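Long-range contacts in sensor protein (Pseudomonas syringae pv. tomato, PDB 2R8R), which is probably a membrane-bound histidine kinase of a two-component regulatory system, using ATP to phosphorylate a protein histidine, seen here as its N-terminal KdpD sensor domain: residues L72-L77 and H95-G100; A83-V88 and A116-Y121; Q127-L132 and E146-W151; E168-L173 and F192-L197. All blocks are in the same frame, centred on the assembly; numbering follows the deposited sequence.

Contact 1: residues L72-L77 and H95-G100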
loop_
_atom_site.group_PDB
_atom_site.type_symbol
_atom_site.label_atom_id
_atom_site.label_comp_id
_atom_site.label_asym_id
_atom_site.label_seq_id
_atom_site.Cartn_x
_atom_site.Cartn_y
_atom_site.Cartn_z
ATOM N N LEU A 72 13.155 6.030 10.835
ATOM C CA LEU A 72 12.621 5.337 9.670
ATOM C C LEU A 72 12.393 3.863 10.026
ATOM O O LEU A 72 13.159 3.309 10.778
ATOM C CB LEU A 72 13.604 5.455 8.496
ATOM C CG LEU A 72 13.929 6.874 7.977
ATOM C CD1 LEU A 72 14.715 6.862 6.665
ATOM C CD2 LEU A 72 12.638 7.671 7.819
ATOM N N GLU A 73 11.302 3.271 9.520
ATOM C CA GLU A 73 10.933 1.858 9.747
ATOM C C GLU A 73 10.861 1.162 8.395
ATOM O O GLU A 73 10.306 1.708 7.446
ATOM C CB GLU A 73 9.566 1.733 10.421
ATOM C CG GLU A 73 9.395 2.464 11.745
ATOM C CD GLU A 73 7.937 2.589 12.127
ATOM O OE1 GLU A 73 7.099 2.876 11.234
ATOM O OE2 GLU A 73 7.596 2.374 13.319
ATOM N N GLU A 74 11.460 -0.018 8.290
ATOM C CA GLU A 74 11.305 -0.856 7.118
ATOM C C GLU A 74 10.933 -2.255 7.547
ATOM O O GLU A 74 11.271 -2.700 8.640
ATOM C CB GLU A 74 12.624 -1.006 6.332
ATOM C CG GLU A 74 12.942 -0.011 5.258
ATOM C CD GLU A 74 11.768 0.484 4.499
ATOM O OE1 GLU A 74 10.897 -0.340 4.158
ATOM O OE2 GLU A 74 11.741 1.696 4.215
HETATM N N MSE A 75 10.268 -2.939 6.628
HETATM C CA MSE A 75 10.078 -4.347 6.675
HETATM C C MSE A 75 11.437 -5.061 6.833
HETATM O O MSE A 75 12.456 -4.701 6.175
HETATM C CB MSE A 75 9.422 -4.763 5.386
HETATM C CG MSE A 75 9.118 -6.177 5.285
HETATM SE SE MSE A 75 8.468 -6.609 3.509
HETATM C CE MSE A 75 9.950 -6.092 2.480
ATOM N N ASP A 76 11.441 -6.042 7.734
ATOM C CA ASP A 76 12.603 -6.858 7.956
ATOM C C ASP A 76 12.619 -8.009 6.960
ATOM O O ASP A 76 12.284 -9.131 7.276
ATOM C CB ASP A 76 12.628 -7.352 9.388
ATOM C CG ASP A 76 13.936 -7.979 9.760
ATOM O OD1 ASP A 76 14.822 -8.138 8.900
ATOM O OD2 ASP A 76 14.090 -8.292 10.943
ATOM N N LEU A 77 13.055 -7.699 5.751
ATOM C CA LEU A 77 13.064 -8.617 4.629
ATOM C C LEU A 77 13.858 -9.904 4.930
ATOM O O LEU A 77 13.403 -11.020 4.638
ATOM C CB LEU A 77 13.669 -7.892 3.423
ATOM C CG LEU A 77 13.770 -8.621 2.072
ATOM C CD1 LEU A 77 12.383 -9.112 1.589
ATOM C CD2 LEU A 77 14.462 -7.685 1.021
ATOM N N HIS A 95 6.454 2.367 -2.193
ATOM C CA HIS A 95 7.420 2.860 -1.225
ATOM C C HIS A 95 8.884 2.795 -1.659
ATOM O O HIS A 95 9.388 1.769 -2.166
ATOM C CB HIS A 95 7.220 2.079 0.063
ATOM C CG HIS A 95 8.074 2.511 1.216
ATOM N ND1 HIS A 95 7.755 3.584 2.023
ATOM C CD2 HIS A 95 9.160 1.937 1.774
ATOM C CE1 HIS A 95 8.640 3.672 3.004
ATOM N NE2 HIS A 95 9.505 2.688 2.867
ATOM N N THR A 96 9.569 3.906 -1.440
ATOM C CA THR A 96 11.017 3.999 -1.607
ATOM C C THR A 96 11.628 3.732 -0.239
ATOM O O THR A 96 11.297 4.418 0.719
ATOM C CB THR A 96 11.413 5.396 -2.153
ATOM O OG1 THR A 96 10.934 5.508 -3.498
ATOM C CG2 THR A 96 12.940 5.614 -2.161
ATOM N N ASN A 97 12.471 2.701 -0.145
ATOM C CA ASN A 97 12.994 2.233 1.134
ATOM C C ASN A 97 13.970 3.214 1.801
ATOM O O ASN A 97 14.578 4.027 1.151
ATOM C CB ASN A 97 13.705 0.875 0.974
ATOM C CG ASN A 97 12.768 -0.254 0.587
ATOM O OD1 ASN A 97 11.564 -0.178 0.797
ATOM N ND2 ASN A 97 13.328 -1.315 0.020
ATOM N N ALA A 98 14.107 3.060 3.110
ATOM C CA ALA A 98 14.972 3.826 3.971
ATOM C C ALA A 98 16.391 3.648 3.511
ATOM O O ALA A 98 16.756 2.536 3.104
ATOM C CB ALA A 98 14.814 3.318 5.458
ATOM N N PRO A 99 17.211 4.725 3.582
ATOM C CA PRO A 99 18.615 4.604 3.170
ATOM C C PRO A 99 19.345 3.439 3.849
ATOM O O PRO A 99 19.109 3.159 5.017
ATOM C CB PRO A 99 19.225 5.969 3.595
ATOM C CG PRO A 99 18.059 6.922 3.582
ATOM C CD PRO A 99 16.908 6.085 4.091
ATOM N N GLY A 100 20.226 2.769 3.105
ATOM C CA GLY A 100 20.947 1.610 3.632
ATOM C C GLY A 100 20.238 0.282 3.401
ATOM O O GLY A 100 20.726 -0.769 3.824
#

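Contact 2: residues A83-V88 and A116-Y121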
loop_
_atom_site.group_PDB
_atom_site.type_symbol
_atom_site.label_atom_id
_atom_site.label_comp_id
_atom_site.label_asym_id
_atom_site.label_seq_id
_atom_site.Cartn_x
_atom_site.Cartn_y
_atom_site.Cartn_z
ATOM N N ALA A 83 12.251 -16.904 7.988
ATOM C CA ALA A 83 11.074 -17.558 8.568
ATOM C C ALA A 83 10.213 -18.257 7.502
ATOM O O ALA A 83 9.468 -19.191 7.803
ATOM C CB ALA A 83 10.264 -16.546 9.319
ATOM N N ALA A 84 10.308 -17.765 6.267
ATOM C CA ALA A 84 9.530 -18.240 5.117
ATOM C C ALA A 84 8.039 -18.475 5.389
ATOM O O ALA A 84 7.564 -19.592 5.264
ATOM C CB ALA A 84 10.169 -19.514 4.524
ATOM N N PRO A 85 7.285 -17.414 5.715
ATOM C CA PRO A 85 5.837 -17.595 5.872
ATOM C C PRO A 85 5.188 -17.940 4.531
ATOM O O PRO A 85 5.798 -17.816 3.444
ATOM C CB PRO A 85 5.320 -16.191 6.317
ATOM C CG PRO A 85 6.480 -15.361 6.513
ATOM C CD PRO A 85 7.676 -16.005 5.837
ATOM N N SER A 86 3.942 -18.335 4.594
ATOM C CA SER A 86 3.241 -18.659 3.376
ATOM C C SER A 86 2.739 -17.373 2.663
ATOM O O SER A 86 2.758 -17.317 1.426
ATOM C CB SER A 86 2.121 -19.614 3.707
ATOM O OG SER A 86 1.195 -19.679 2.665
ATOM N N LEU A 87 2.302 -16.377 3.457
ATOM C CA LEU A 87 1.742 -15.100 2.984
ATOM C C LEU A 87 2.328 -13.961 3.782
ATOM O O LEU A 87 2.302 -13.986 5.013
ATOM C CB LEU A 87 0.231 -15.073 3.176
ATOM C CG LEU A 87 -0.575 -13.808 2.774
ATOM C CD1 LEU A 87 -0.333 -13.409 1.295
ATOM C CD2 LEU A 87 -2.059 -14.014 3.056
ATOM N N VAL A 88 2.880 -12.960 3.091
ATOM C CA VAL A 88 3.347 -11.722 3.755
ATOM C C VAL A 88 2.485 -10.529 3.336
ATOM O O VAL A 88 2.185 -10.334 2.152
ATOM C CB VAL A 88 4.869 -11.439 3.546
ATOM C CG1 VAL A 88 5.304 -10.169 4.277
ATOM C CG2 VAL A 88 5.680 -12.600 4.067
ATOM N N ALA A 116 11.091 -16.412 -3.642
ATOM C CA ALA A 116 11.268 -17.415 -2.579
ATOM C C ALA A 116 10.017 -18.254 -2.353
ATOM O O ALA A 116 10.012 -19.113 -1.486
ATOM C CB ALA A 116 11.709 -16.751 -1.252
ATOM N N GLY A 117 8.969 -18.025 -3.136
ATOM C CA GLY A 117 7.744 -18.796 -3.062
ATOM C C GLY A 117 6.753 -18.283 -2.029
ATOM O O GLY A 117 5.792 -18.954 -1.702
ATOM N N ILE A 118 7.009 -17.102 -1.484
ATOM C CA ILE A 118 6.139 -16.492 -0.489
ATOM C C ILE A 118 5.071 -15.667 -1.231
ATOM O O ILE A 118 5.382 -14.843 -2.100
ATOM C CB ILE A 118 6.975 -15.624 0.524
ATOM C CG1 ILE A 118 8.044 -16.515 1.212
ATOM C CG2 ILE A 118 6.062 -14.879 1.584
ATOM C CD1 ILE A 118 9.182 -15.720 1.879
ATOM N N ASP A 119 3.811 -15.907 -0.896
ATOM C CA ASP A 119 2.715 -15.075 -1.396
ATOM C C ASP A 119 2.761 -13.707 -0.735
ATOM O O ASP A 119 3.165 -13.575 0.427
ATOM C CB ASP A 119 1.347 -15.738 -1.112
ATOM C CG ASP A 119 1.162 -17.062 -1.854
ATOM O OD1 ASP A 119 1.611 -17.202 -3.016
ATOM O OD2 ASP A 119 0.543 -17.963 -1.264
ATOM N N VAL A 120 2.348 -12.690 -1.486
ATOM C CA VAL A 120 2.293 -11.339 -0.992
ATOM C C VAL A 120 0.964 -10.646 -1.282
ATOM O O VAL A 120 0.450 -10.696 -2.405
ATOM C CB VAL A 120 3.471 -10.462 -1.518
ATOM C CG1 VAL A 120 3.300 -9.039 -0.986
ATOM C CG2 VAL A 120 4.864 -11.040 -1.096
ATOM N N TYR A 121 0.409 -10.005 -0.250
ATOM C CA TYR A 121 -0.713 -9.042 -0.410
ATOM C C TYR A 121 -0.117 -7.652 -0.232
ATOM O O TYR A 121 0.736 -7.446 0.627
ATOM C CB TYR A 121 -1.804 -9.235 0.660
ATOM C CG TYR A 121 -2.725 -10.451 0.529
ATOM C CD1 TYR A 121 -2.534 -11.420 -0.435
ATOM C CD2 TYR A 121 -3.795 -10.626 1.431
ATOM C CE1 TYR A 121 -3.375 -12.540 -0.521
ATOM C CE2 TYR A 121 -4.642 -11.727 1.340
ATOM C CZ TYR A 121 -4.429 -12.677 0.351
ATOM O OH TYR A 121 -5.290 -13.753 0.264
HETATM O O HOH W 1 3.520 -19.505 -0.231
#

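Contact 3: residues Q127-L132 and E146-W151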
loop_
_atom_site.group_PDB
_atom_site.type_symbol
_atom_site.label_atom_id
_atom_site.label_comp_id
_atom_site.label_asym_id
_atom_site.label_seq_id
_atom_site.Cartn_x
_atom_site.Cartn_y
_atom_site.Cartn_z
ATOM N N GLN A 127 -2.168 6.845 -8.117
ATOM C CA GLN A 127 -1.281 7.982 -8.457
ATOM C C GLN A 127 0.193 7.625 -8.659
ATOM O O GLN A 127 0.940 8.361 -9.334
ATOM C CB GLN A 127 -1.344 9.053 -7.357
ATOM C CG GLN A 127 -0.885 8.546 -6.006
ATOM C CD GLN A 127 -1.107 9.518 -4.875
ATOM O OE1 GLN A 127 -0.249 10.376 -4.668
ATOM N NE2 GLN A 127 -2.241 9.378 -4.103
ATOM N N HIS A 128 0.609 6.509 -8.053
ATOM C CA HIS A 128 1.994 6.070 -8.073
ATOM C C HIS A 128 2.418 5.422 -9.358
ATOM O O HIS A 128 3.599 5.351 -9.646
ATOM C CB HIS A 128 2.275 5.145 -6.891
ATOM C CG HIS A 128 2.050 5.802 -5.569
ATOM N ND1 HIS A 128 2.932 6.722 -5.032
ATOM C CD2 HIS A 128 1.018 5.711 -4.702
ATOM C CE1 HIS A 128 2.463 7.144 -3.876
ATOM N NE2 HIS A 128 1.302 6.546 -3.652
ATOM N N LEU A 129 1.477 4.981 -10.168
ATOM C CA LEU A 129 1.835 4.387 -11.446
ATOM C C LEU A 129 2.600 5.370 -12.347
ATOM O O LEU A 129 2.122 6.481 -12.580
ATOM C CB LEU A 129 0.588 3.881 -12.161
ATOM C CG LEU A 129 -0.027 2.654 -11.482
ATOM C CD1 LEU A 129 -1.325 2.278 -12.181
ATOM C CD2 LEU A 129 0.982 1.480 -11.486
ATOM N N GLU A 130 3.752 4.927 -12.870
ATOM C CA GLU A 130 4.603 5.754 -13.745
ATOM C C GLU A 130 3.868 6.446 -14.900
ATOM O O GLU A 130 3.980 7.658 -15.077
ATOM C CB GLU A 130 5.753 4.917 -14.322
ATOM C CG GLU A 130 7.070 5.101 -13.608
ATOM C CD GLU A 130 8.131 4.093 -14.048
ATOM O OE1 GLU A 130 8.008 3.470 -15.132
ATOM O OE2 GLU A 130 9.092 3.915 -13.284
ATOM N N SER A 131 3.111 5.655 -15.666
ATOM C CA SER A 131 2.320 6.147 -16.804
ATOM C C SER A 131 1.369 7.302 -16.475
ATOM O O SER A 131 1.001 8.065 -17.366
ATOM C CB SER A 131 1.493 5.005 -17.373
ATOM O OG SER A 131 0.597 4.514 -16.383
ATOM N N LEU A 132 0.978 7.413 -15.202
ATOM C CA LEU A 132 -0.009 8.390 -14.713
ATOM C C LEU A 132 0.615 9.590 -13.951
ATOM O O LEU A 132 -0.129 10.451 -13.476
ATOM C CB LEU A 132 -1.017 7.655 -13.783
ATOM C CG LEU A 132 -1.921 6.572 -14.414
ATOM C CD1 LEU A 132 -2.896 5.924 -13.404
ATOM C CD2 LEU A 132 -2.708 7.151 -15.625
ATOM N N GLU A 146 7.198 9.020 -5.136
ATOM C CA GLU A 146 7.359 7.559 -5.071
ATOM C C GLU A 146 6.527 6.976 -6.227
ATOM O O GLU A 146 5.300 7.039 -6.212
ATOM C CB GLU A 146 6.899 7.012 -3.706
ATOM C CG GLU A 146 7.788 7.397 -2.498
ATOM C CD GLU A 146 7.335 6.749 -1.194
ATOM O OE1 GLU A 146 6.096 6.796 -0.939
ATOM O OE2 GLU A 146 8.181 6.205 -0.415
ATOM N N THR A 147 7.193 6.449 -7.241
ATOM C CA THR A 147 6.514 5.859 -8.383
ATOM C C THR A 147 6.747 4.333 -8.464
ATOM O O THR A 147 7.648 3.773 -7.821
ATOM C CB THR A 147 6.981 6.466 -9.711
ATOM O OG1 THR A 147 8.384 6.230 -9.842
ATOM C CG2 THR A 147 6.677 7.977 -9.815
ATOM N N LEU A 148 5.893 3.694 -9.260
ATOM C CA LEU A 148 5.855 2.229 -9.460
ATOM C C LEU A 148 5.808 1.941 -10.971
ATOM O O LEU A 148 5.004 2.524 -11.690
ATOM C CB LEU A 148 4.610 1.634 -8.765
ATOM C CG LEU A 148 4.443 0.123 -8.845
ATOM C CD1 LEU A 148 5.503 -0.548 -7.912
ATOM C CD2 LEU A 148 2.986 -0.331 -8.561
ATOM N N PRO A 149 6.707 1.088 -11.471
ATOM C CA PRO A 149 6.562 0.757 -12.889
ATOM C C PRO A 149 5.261 0.021 -13.100
ATOM O O PRO A 149 4.881 -0.854 -12.280
ATOM C CB PRO A 149 7.786 -0.134 -13.193
ATOM C CG PRO A 149 8.761 0.174 -12.120
ATOM C CD PRO A 149 7.888 0.436 -10.890
ATOM N N ASP A 150 4.562 0.397 -14.162
ATOM C CA ASP A 150 3.258 -0.188 -14.441
ATOM C C ASP A 150 3.312 -1.726 -14.501
ATOM O O ASP A 150 2.402 -2.397 -14.028
ATOM C CB ASP A 150 2.699 0.383 -15.729
ATOM C CG ASP A 150 2.422 1.869 -15.626
ATOM O OD1 ASP A 150 3.324 2.598 -15.172
ATOM O OD2 ASP A 150 1.305 2.302 -15.999
ATOM N N TRP A 151 4.395 -2.267 -15.054
ATOM C CA TRP A 151 4.553 -3.719 -15.214
ATOM C C TRP A 151 4.537 -4.491 -13.897
ATOM O O TRP A 151 4.116 -5.632 -13.879
ATOM C CB TRP A 151 5.802 -4.069 -16.047
ATOM C CG TRP A 151 7.086 -3.801 -15.348
ATOM C CD1 TRP A 151 7.889 -2.731 -15.524
ATOM C CD2 TRP A 151 7.706 -4.618 -14.332
ATOM N NE1 TRP A 151 8.984 -2.824 -14.699
ATOM C CE2 TRP A 151 8.898 -3.968 -13.954
ATOM C CE3 TRP A 151 7.385 -5.853 -13.738
ATOM C CZ2 TRP A 151 9.771 -4.500 -13.000
ATOM C CZ3 TRP A 151 8.247 -6.387 -12.795
ATOM C CH2 TRP A 151 9.425 -5.714 -12.431
HETATM O O HOH W 2 9.104 3.646 -10.695
#

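Contact 4: residues E168-L173 and F192-L197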
loop_
_atom_site.group_PDB
_atom_site.type_symbol
_atom_site.label_atom_id
_atom_site.label_comp_id
_atom_site.label_asym_id
_atom_site.label_seq_id
_atom_site.Cartn_x
_atom_site.Cartn_y
_atom_site.Cartn_z
ATOM N N GLU A 168 -17.852 10.794 0.112
ATOM C CA GLU A 168 -17.667 10.046 1.326
ATOM C C GLU A 168 -16.228 10.089 1.820
ATOM O O GLU A 168 -15.989 10.202 3.010
ATOM C CB GLU A 168 -18.112 8.605 1.082
ATOM C CG GLU A 168 -18.255 7.868 2.343
ATOM C CD GLU A 168 -18.741 6.444 2.159
ATOM O OE1 GLU A 168 -19.496 6.148 1.191
ATOM O OE2 GLU A 168 -18.359 5.636 3.030
ATOM N N LEU A 169 -15.263 9.992 0.913
ATOM C CA LEU A 169 -13.841 10.165 1.285
ATOM C C LEU A 169 -13.541 11.561 1.902
ATOM O O LEU A 169 -12.813 11.664 2.879
ATOM C CB LEU A 169 -12.926 9.899 0.077
ATOM C CG LEU A 169 -11.415 9.799 0.324
ATOM C CD1 LEU A 169 -11.061 8.863 1.461
ATOM C CD2 LEU A 169 -10.702 9.387 -0.989
ATOM N N LEU A 170 -14.127 12.616 1.337
ATOM C CA LEU A 170 -14.061 13.977 1.916
ATOM C C LEU A 170 -14.659 14.045 3.341
ATOM O O LEU A 170 -14.095 14.692 4.209
ATOM C CB LEU A 170 -14.741 14.976 1.002
ATOM C CG LEU A 170 -14.010 15.237 -0.321
ATOM C CD1 LEU A 170 -14.850 16.047 -1.283
ATOM C CD2 LEU A 170 -12.642 15.944 -0.036
ATOM N N GLU A 171 -15.750 13.317 3.602
ATOM C CA GLU A 171 -16.290 13.263 4.958
ATOM C C GLU A 171 -15.336 12.592 5.904
ATOM O O GLU A 171 -15.235 12.991 7.047
ATOM C CB GLU A 171 -17.583 12.461 5.027
ATOM C CG GLU A 171 -18.817 13.189 4.803
ATOM C CD GLU A 171 -20.009 12.260 4.813
ATOM O OE1 GLU A 171 -19.809 11.000 4.788
ATOM O OE2 GLU A 171 -21.154 12.773 4.824
ATOM N N ARG A 172 -14.733 11.492 5.453
ATOM C CA ARG A 172 -13.706 10.771 6.239
ATOM C C ARG A 172 -12.496 11.629 6.606
ATOM O O ARG A 172 -12.001 11.578 7.727
ATOM C CB ARG A 172 -13.219 9.540 5.495
ATOM C CG ARG A 172 -14.260 8.489 5.349
ATOM C CD ARG A 172 -13.690 7.215 4.762
ATOM N NE ARG A 172 -12.954 6.469 5.774
ATOM C CZ ARG A 172 -13.528 5.743 6.734
ATOM N NH1 ARG A 172 -14.853 5.683 6.839
ATOM N NH2 ARG A 172 -12.783 5.093 7.621
ATOM N N LEU A 173 -12.011 12.390 5.640
ATOM C CA LEU A 173 -10.934 13.344 5.852
ATOM C C LEU A 173 -11.353 14.406 6.914
ATOM O O LEU A 173 -10.671 14.616 7.912
ATOM C CB LEU A 173 -10.564 13.958 4.488
ATOM C CG LEU A 173 -9.471 15.030 4.386
ATOM C CD1 LEU A 173 -8.116 14.485 4.806
ATOM C CD2 LEU A 173 -9.455 15.601 2.983
ATOM N N PHE A 192 -7.123 16.596 -1.981
ATOM C CA PHE A 192 -8.442 16.100 -1.618
ATOM C C PHE A 192 -9.474 17.150 -1.905
ATOM O O PHE A 192 -9.878 17.911 -1.016
ATOM C CB PHE A 192 -8.508 15.719 -0.134
ATOM C CG PHE A 192 -7.793 14.476 0.176
ATOM C CD1 PHE A 192 -8.450 13.271 0.178
ATOM C CD2 PHE A 192 -6.438 14.494 0.457
ATOM C CE1 PHE A 192 -7.772 12.085 0.465
ATOM C CE2 PHE A 192 -5.763 13.298 0.734
ATOM C CZ PHE A 192 -6.458 12.098 0.719
ATOM N N THR A 193 -9.861 17.194 -3.172
ATOM C CA THR A 193 -11.038 17.895 -3.610
ATOM C C THR A 193 -11.938 16.906 -4.338
ATOM O O THR A 193 -11.533 15.809 -4.705
ATOM C CB THR A 193 -10.671 19.108 -4.526
ATOM O OG1 THR A 193 -10.116 18.621 -5.748
ATOM C CG2 THR A 193 -9.676 20.054 -3.817
ATOM N N GLN A 194 -13.184 17.297 -4.501
ATOM C CA GLN A 194 -14.199 16.512 -5.208
ATOM C C GLN A 194 -13.742 16.230 -6.630
ATOM O O GLN A 194 -13.798 15.111 -7.105
ATOM C CB GLN A 194 -15.516 17.327 -5.195
ATOM C CG GLN A 194 -16.704 16.722 -5.933
ATOM C CD GLN A 194 -17.168 15.397 -5.350
ATOM O OE1 GLN A 194 -17.135 15.189 -4.139
ATOM N NE2 GLN A 194 -17.622 14.500 -6.214
ATOM N N THR A 195 -13.299 17.278 -7.310
ATOM C CA THR A 195 -12.844 17.173 -8.691
ATOM C C THR A 195 -11.660 16.223 -8.816
ATOM O O THR A 195 -11.665 15.373 -9.691
ATOM C CB THR A 195 -12.465 18.571 -9.272
ATOM O OG1 THR A 195 -13.659 19.270 -9.641
ATOM C CG2 THR A 195 -11.593 18.425 -10.510
ATOM N N ASN A 196 -10.630 16.399 -7.990
ATOM C CA ASN A 196 -9.434 15.561 -8.071
ATOM C C ASN A 196 -9.686 14.087 -7.713
ATOM O O ASN A 196 -9.211 13.177 -8.399
ATOM C CB ASN A 196 -8.336 16.119 -7.153
ATOM C CG ASN A 196 -7.732 17.421 -7.666
ATOM O OD1 ASN A 196 -7.934 17.797 -8.816
ATOM N ND2 ASN A 196 -6.987 18.117 -6.797
ATOM N N LEU A 197 -10.464 13.860 -6.660
ATOM C CA LEU A 197 -10.773 12.507 -6.212
ATOM C C LEU A 197 -11.669 11.760 -7.215
ATOM O O LEU A 197 -11.554 10.554 -7.362
ATOM C CB LEU A 197 -11.389 12.537 -4.793
ATOM C CG LEU A 197 -10.456 12.995 -3.658
ATOM C CD1 LEU A 197 -11.247 13.273 -2.333
ATOM C CD2 LEU A 197 -9.279 11.997 -3.426
#

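Contact 1: residues L72-L77 and H95-G100
Glu74 and His95 form the polar centre of this contact, where one carboxylate oxygen serves two donors from the loop 95-100. His95 NE2 gives its proton to Glu74 OE2 at 2.8 Å; the oxygen lies at the edge of the imidazole, in the ring plane, and offers its syn lone pair, with an N-H...O angle of 161°. The ring and carboxylate are nevertheless turned 48° against each other. The second donor is the backbone, Ala98 N to Glu74 OE2 at 2.9 Å, which comes from above the carboxylate plane. A bend at chi2 (-35°) folds the Glu74 chain so that its end meets the loop. Glu74 OE1 forms a salt bridge with Arg106 of helix 106-115, so both oxygens of this buried acid are engaged, and the positive partner probably helps to keep it ionised. The two acceptors Glu74 OE1 and Asn97 OD1 lie 3.4 Å apart without a bond; the Asn97 amide instead donates through ND2 to the carbonyl of His103.

In the fold, these bonds tie the end of the two-stranded antiparallel hairpin 63-67/70-74 to the loop that follows strand 87-90 of the central parallel sheet.

The apolar contacts lie beside the carboxylate. Leu72 CD1 rests on Ala98 CB at 3.7 Å and presses on Pro99 CD at 3.5 Å, tighter than an ordinary carbon contact, the two side chains crossing at about a right angle. Tyr67 of the hairpin partner strand also touches Leu72 and Pro99.

Contact 2: residues A83-V88 and A116-Y121
Leu87 turns its CG anti to the backbone N (chi1 179°), which brings CD1 over one face of the Tyr121 ring, while Val88 sets CG2 beside its own backbone N, where it meets Ile118. The two segments carry neighbouring parallel strands, 87-90 and 119-125, of the five-stranded sheet in this P-loop NTPase-type domain, joined through helix 106-115 in a beta-alpha-beta crossover.

The parallel ladder starts with Asp119 N donating to Ser86 O at 2.9 Å. Val88 N then donates to Asp119 O at 2.7 Å, the straightest of the three bonds at 168°, and Tyr121 N to Val88 O closes the series at 3.0 Å. Just before the strands, a water bridges the carbonyls of Ser86 and Gly117, donating to both. Gly117 ends the preceding helix in a Schellman motif.

Leu87 and Asp119 share one side of the sheet. The Leu87-Tyr121 contact is a CH-pi interaction, CD1 standing 3.8 Å from the ring centroid, and the two side chains cross at about a right angle; helix 19-32 packs on both. Asp119 OD1 accepts from the backbone N of Arg6.

Val88 and Val120 occupy the other side, where Leu113 of helix 106-115 touches Val120 and Ile118. Packing is tight here, with Val88 CG2 only 3.4 Å from Ile118 CG2.

Contact 3: residues Q127-L132 and E146-W151
His128 meets Glu146 through a side-chain to backbone bond, His128 ND1 donating to Glu146 O at 2.7 Å and 163°. The oxygen lies at the edge of the imidazole, close to its plane, which helps to set the rotation of the ring. At the other end of the contact Asp150 grips Ser131 N, accepting it on OD1 at 3.1 Å through the syn lone pair in a nearly straight bond of 171°. The hydroxyl of Ser131 turns to OD2 of the same carboxylate, although the modelled separation is too short to be taken literally.

Between these ends the backbones meet in a single bridge: Leu148 N donates to His128 O at 2.9 Å, and Glu130 N to Leu148 O at 3.0 Å. A water adds an outer link, donating to Glu130 OE2 and lying 2.8 Å from Thr147 OG1.

The bridge joins the turn after strand 119-125 of the parallel sheet to the chain leading into helix 150-154, and the side chain of His128 lies near, without touching, the residues of a probable P-loop. The Glu146 carboxylate accepts through OE2 from the backbone N of Thr96.

Packing completes the contact. On the buried side Leu129 and Leu148 run side by side, pointing the same way, with their CD2 atoms 4.0 Å apart. The extended Glu130 chain passes across Thr147, CG lying 4.1 Å from its CB, and lays its carboxylate against Pro149. Trp107 of helix 106-115 packs on Leu148 and Pro149.

Contact 4: residues E168-L173 and F192-L197
Leu173 and Phe192 cross obliquely, with Leu173 CD2 set against the root of the aromatic side chain, 3.3 Å from Phe192 CB. Leu173 has its CG anti to the backbone N (chi1 179°), which carries this branch toward the turn that follows helix 185-191. The methyl approaches the ring obliquely, whereas Leu169 CD2 meets the same ring at its edge, near the plane, 4.2 Å from Phe192 CE1. Two leucines one helical turn apart thus hold the phenyl group from different directions.

Leu169 also crosses Leu197 at about a right angle, their CD2 atoms 3.8 Å apart. Leu170, whose CB starts off to one side, works with both of its branches. CD2 lies over the backbone of the turn, 3.5 Å from Phe192 O, and reaches Leu197 CD1 at 3.8 Å, while CD1 passes across Gln194, 3.8 Å from its OE1. The bend of Gln194 at chi2 (63°) brings that amide oxygen up to Leu170 CD1.

No hydrogen bond links the two segments, so the contact rests on apolar side chains. The start of the second helix carries its own cap: Thr193 OG1 accepts from Asn196 N at 3.2 Å. Leu197 follows one turn later and points toward helix 166-174. Ala14 of the probable Walker A loop touches both Leu169 and Leu197. Within this P-loop NTPase-type domain the contact is a leucine-lined joint between helix 166-174, after the last strand of the parallel sheet, and the turn and first residues of the long C-terminal helix 194-209.

How the contacts relate
Contacts 1 and 3 are joined directly: Thr96 N of contact 1 lies 2.9 Å from Glu146 OE2 of contact 3, a probable hydrogen bond, though their centres are 19 Å apart. Contacts 1 and 2 alternate along the chain, with centres 18 Å apart and nearest atoms about 5 Å apart. Contact 2 lies within the parallel sheet, and contacts 1 and 3 engage loops that follow its strands 87-90 and 119-125. Contact 4 stands about 35 Å from contact 2 between centres, on the opposite side of the chain's centre. The side chains of His128 (contact 3) and Leu169 (contact 4) both lie near the probable P-loop, and Leu169 packs on its Ala14.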